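Local coordinates for deacylase (Burkholderia multivorans, PDB 5THW), which probably hydrolyses N-carbamoyl-L-amino acids, using two zinc ions in each subunit, at residues P156-V159 with A160-V163; H211-G215 with P216-A220. One frame throughout, in Å; residues are numbered along the deposited sequence.

Contact 1. Residues P156-V159 with A160-V163; sequences PAMV and ASGV
Met158 and Val159 offer their carbonyl oxygens to the amides four residues on, and these two bonds define the tight half of the contact. Gly162 N lies 2.9 Å from Met158 O; its N-H···O angle of 138° marks a bent bond. The next bond, 2.9 Å from Val163 N to Val159 O, is straighter at 158°. Side chains follow the same turn. Ser161 OG sits between its own N and carbonyl carbon (chi1 56°), which brings it back over the start of the turn, 3.3 Å from Met158 O and 3.8 Å from Met158 CB; Asp380 is its hydrogen-bond partner. Two residues on, the CG2 branch of Val163 lies 3.3 Å from Val159 O. The looser half is the Pro156-Ala157 end, entered through a cis peptide bond before Pro156, where neither side chain meets the helix. This end is still buried: both residues pack on Trp236, and Ala157 touches the bound N-(aminocarbonyl)-beta-alanine. Between the halves, the Met158 side chain bends at chi2 and chi3, leads off the turn and packs on helix 380-384 and Tyr346. With Met158 at the N-cap, the arrangement is the opening turn of helix 159-164, led by a loop that lines the ligand pocket of this M20-family enzyme.

Contact 2. Residues H211-G215 with P216-A220; sequences HIEQG and PILEA. With ZN (zinc ion), chain E; URP (N-(aminocarbonyl)-beta-alanine), chain G.
Glu213 reaches forward to the backbone of Ile217 and Leu218, its extended chain deciding where the carboxylate arrives. From CB, which points at the following segment, CG runs anti to the backbone N (chi1 -178°) and the chain stays straight beyond it, bringing Glu213 CD to 3.5 Å from Ile217 N. There the two oxygens divide the work. OE2 of Glu213 takes Ile217 N on its syn lone pair at 2.9 Å. OE1 of Glu213 takes Leu218 N at 2.8 Å, in a nearly straight bond slightly out of the carboxylate plane. OE1 also accepts from water 1, which in turn accepts from Glu219 N. Three N-H groups of the first helical turn are thus met, two directly, and their field would probably favour the charged carboxylate. His211 and Gln214, on either side of Glu213 in sequence, belong to the zinc and ligand site. His211 NE2 binds zinc at 2.3 Å, with His104 and Asp115 on the same ion, while its ND1 donates to Ile212 O (2.7 Å), fixing the ring's rotation. Gln214 NE2 donates to O2 of the ligand URP at 3.0 Å. The whole turn links strand 206-212 to helix 217-220, with Ile217 and Leu218 packing on strand 370-375 and Leu218 also on Phe394 of strand 390-395.

Read from the N terminus, the chain leaves strand 141-145, passes through the loop that holds contact 1 and enters helix 159-164. Only later does strand 206-212 run into contact 2 and helix 217-220. The contacts are therefore in series, neither nested nor crossed, and each closes a local turn at the start of a helix. Their strands are neighbours but one: 141-145 and 206-212 both pair in parallel with 99-103. The centres of contact 1 and contact 2 are about 24 Å apart; the nearest atoms of contact 1 and contact 2 are about 9 Å apart, without touching. What joins them is the bound ligand, which lies between the two loops and is met by both.

Contact 1. Residues P156-V159 with A160-V163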
loop_
_atom_site.group_PDB
_atom_site.type_symbol
_atom_site.label_atom_id
_atom_site.label_comp_id
_atom_site.label_asym_id
_atom_site.label_seq_id
_atom_site.Cartn_x
_atom_site.Cartn_y
_atom_site.Cartn_z
ATOM N N PRO A 156 8.683 -5.707 -17.867
ATOM C CA PRO A 156 7.844 -6.905 -17.867
ATOM C C PRO A 156 8.636 -8.217 -17.852
ATOM O O PRO A 156 9.859 -8.221 -17.710
ATOM C CB PRO A 156 7.059 -6.755 -19.165
ATOM C CG PRO A 156 8.053 -6.156 -20.088
ATOM C CD PRO A 156 8.836 -5.175 -19.235
ATOM N N ALA A 157 7.913 -9.326 -17.977
ATOM C CA ALA A 157 8.521 -10.647 -18.025
ATOM C C ALA A 157 9.313 -10.859 -19.319
ATOM O O ALA A 157 9.169 -10.123 -20.297
ATOM C CB ALA A 157 7.445 -11.723 -17.901
ATOM N N MET A 158 10.209 -11.848 -19.284
ATOM C CA MET A 158 10.921 -12.339 -20.467
ATOM C C MET A 158 11.695 -11.245 -21.191
ATOM O O MET A 158 11.885 -11.323 -22.407
ATOM C CB MET A 158 9.954 -13.002 -21.453
ATOM C CG MET A 158 9.226 -14.212 -20.902
ATOM S SD MET A 158 7.497 -14.258 -21.422
ATOM C CE MET A 158 7.643 -14.319 -23.206
ATOM N N VAL A 159 12.147 -10.221 -20.465
ATOM C CA VAL A 159 12.778 -9.082 -21.126
ATOM C C VAL A 159 14.138 -9.473 -21.710
ATOM O O VAL A 159 14.526 -8.993 -22.784
ATOM C CB VAL A 159 12.867 -7.885 -20.159
ATOM C CG1 VAL A 159 13.693 -8.238 -18.923
ATOM C CG2 VAL A 159 13.443 -6.657 -20.874
ATOM N N ALA A 160 14.873 -10.367 -21.039
ATOM C CA ALA A 160 16.224 -10.680 -21.499
ATOM C C ALA A 160 16.193 -11.544 -22.756
ATOM O O ALA A 160 16.949 -11.293 -23.704
ATOM C CB ALA A 160 17.022 -11.364 -20.390
ATOM N N SER A 161 15.325 -12.560 -22.794
ATOM C CA SER A 161 15.147 -13.295 -24.040
ATOM C C SER A 161 14.507 -12.415 -25.106
ATOM O O SER A 161 14.738 -12.621 -26.304
ATOM C CB SER A 161 14.312 -14.556 -23.806
ATOM O OG SER A 161 13.062 -14.246 -23.212
ATOM N N GLY A 162 13.730 -11.413 -24.687
ATOM C CA GLY A 162 13.155 -10.479 -25.642
ATOM C C GLY A 162 14.200 -9.647 -26.354
ATOM O O GLY A 162 14.110 -9.426 -27.564
ATOM N N VAL A 163 15.182 -9.141 -25.607
ATOM C CA VAL A 163 16.296 -8.440 -26.234
ATOM C C VAL A 163 17.073 -9.388 -27.141
ATOM O O VAL A 163 17.500 -9.010 -28.240
ATOM C CB VAL A 163 17.200 -7.800 -25.164
ATOM C CG1 VAL A 163 18.411 -7.157 -25.818
ATOM C CG2 VAL A 163 16.413 -6.773 -24.352
#

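Contact 2. Residues H211-G215 with P216-A220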
loop_
_atom_site.group_PDB
_atom_site.type_symbol
_atom_site.label_atom_id
_atom_site.label_comp_id
_atom_site.label_asym_id
_atom_site.label_seq_id
_atom_site.Cartn_x
_atom_site.Cartn_y
_atom_site.Cartn_z
ATOM N N HIS A 211 9.569 -27.382 -18.829
ATOM C CA HIS A 211 8.906 -26.584 -17.798
ATOM C C HIS A 211 7.761 -27.374 -17.176
ATOM O O HIS A 211 7.197 -28.270 -17.812
ATOM C CB HIS A 211 8.378 -25.265 -18.382
ATOM C CG HIS A 211 8.310 -24.144 -17.390
ATOM N ND1 HIS A 211 7.315 -24.043 -16.441
ATOM C CD2 HIS A 211 9.126 -23.083 -17.192
ATOM C CE1 HIS A 211 7.516 -22.962 -15.708
ATOM N NE2 HIS A 211 8.611 -22.365 -16.140
ATOM N N ILE A 212 7.431 -27.047 -15.919
ATOM C CA ILE A 212 6.197 -27.561 -15.322
ATOM C C ILE A 212 4.998 -26.808 -15.895
ATOM O O ILE A 212 5.092 -25.630 -16.270
ATOM C CB ILE A 212 6.204 -27.462 -13.786
ATOM C CG1 ILE A 212 6.414 -26.013 -13.349
ATOM C CG2 ILE A 212 7.249 -28.398 -13.185
ATOM C CD1 ILE A 212 5.806 -25.687 -12.007
ATOM N N GLU A 213 3.851 -27.493 -15.951
ATOM C CA GLU A 213 2.671 -26.940 -16.615
ATOM C C GLU A 213 2.202 -25.647 -15.958
ATOM O O GLU A 213 1.712 -24.735 -16.637
ATOM C CB GLU A 213 1.531 -27.962 -16.609
ATOM C CG GLU A 213 0.278 -27.470 -17.325
ATOM C CD GLU A 213 -0.950 -28.319 -17.029
ATOM O OE1 GLU A 213 -0.792 -29.535 -16.771
ATOM O OE2 GLU A 213 -2.074 -27.770 -17.070
ATOM N N GLN A 214 2.330 -25.557 -14.637
ATOM C CA GLN A 214 1.767 -24.472 -13.835
ATOM C C GLN A 214 0.242 -24.443 -13.904
ATOM O O GLN A 214 -0.381 -23.442 -13.531
ATOM C CB GLN A 214 2.367 -23.114 -14.238
ATOM C CG GLN A 214 3.892 -23.167 -14.366
ATOM C CD GLN A 214 4.512 -21.840 -14.770
ATOM O OE1 GLN A 214 4.483 -21.466 -15.940
ATOM N NE2 GLN A 214 5.110 -21.139 -13.805
ATOM N N GLY A 215 -0.358 -25.548 -14.358
ATOM C CA GLY A 215 -1.789 -25.721 -14.418
ATOM C C GLY A 215 -2.165 -27.160 -14.114
ATOM O O GLY A 215 -1.300 -28.027 -13.949
ATOM N N PRO A 216 -3.467 -27.450 -14.047
ATOM C CA PRO A 216 -3.943 -28.766 -13.581
ATOM C C PRO A 216 -4.238 -29.820 -14.648
ATOM O O PRO A 216 -4.653 -30.925 -14.277
ATOM C CB PRO A 216 -5.241 -28.380 -12.862
ATOM C CG PRO A 216 -5.779 -27.264 -13.696
ATOM C CD PRO A 216 -4.575 -26.489 -14.202
ATOM N N ILE A 217 -4.047 -29.518 -15.935
ATOM C CA ILE A 217 -4.572 -30.374 -16.999
ATOM C C ILE A 217 -3.877 -31.736 -17.018
ATOM O O ILE A 217 -4.542 -32.783 -17.015
ATOM C CB ILE A 217 -4.460 -29.660 -18.357
ATOM C CG1 ILE A 217 -5.254 -28.357 -18.329
ATOM C CG2 ILE A 217 -4.941 -30.566 -19.478
ATOM C CD1 ILE A 217 -5.301 -27.659 -19.660
ATOM N N LEU A 218 -2.537 -31.750 -17.058
ATOM C CA LEU A 218 -1.813 -33.015 -17.212
ATOM C C LEU A 218 -2.034 -33.941 -16.023
ATOM O O LEU A 218 -2.126 -35.164 -16.193
ATOM C CB LEU A 218 -0.318 -32.767 -17.420
ATOM C CG LEU A 218 0.098 -32.093 -18.729
ATOM C CD1 LEU A 218 1.600 -31.806 -18.730
ATOM C CD2 LEU A 218 -0.286 -32.946 -19.935
ATOM N N GLU A 219 -2.108 -33.381 -14.810
ATOM C CA GLU A 219 -2.409 -34.200 -13.639
ATOM C C GLU A 219 -3.837 -34.730 -13.701
ATOM O O GLU A 219 -4.082 -35.913 -13.425
ATOM C CB GLU A 219 -2.181 -33.397 -12.359
ATOM C CG GLU A 219 -2.336 -34.194 -11.057
ATOM C CD GLU A 219 -2.407 -33.294 -9.821
ATOM O OE1 GLU A 219 -2.946 -32.174 -9.928
ATOM O OE2 GLU A 219 -1.900 -33.695 -8.749
ATOM N N ALA A 220 -4.790 -33.873 -14.077
ATOM C CA ALA A 220 -6.186 -34.295 -14.143
ATOM C C ALA A 220 -6.370 -35.443 -15.128
ATOM O O ALA A 220 -7.148 -36.368 -14.874
ATOM C CB ALA A 220 -7.071 -33.111 -14.532
HETATM ZN ZN ZN E . 8.839 -20.081 -15.685
HETATM O O2 URP G . 5.715 -18.349 -14.641
HETATM C C2 URP G . 6.592 -18.013 -15.414
HETATM N N3 URP G . 7.845 -18.411 -15.241
HETATM N N1 URP G . 6.332 -17.219 -16.443
HETATM C C6 URP G . 6.460 -15.777 -16.319
HETATM C C5 URP G . 5.695 -15.036 -17.406
HETATM C C4 URP G . 4.226 -15.223 -17.127
HETATM O O42 URP G . 3.563 -15.967 -17.885
HETATM O O41 URP G . 3.729 -14.629 -16.145
HETATM O O HOH W 1 -0.831 -31.133 -14.125
HETATM O O HOH W 2 9.236 -19.557 -17.895
#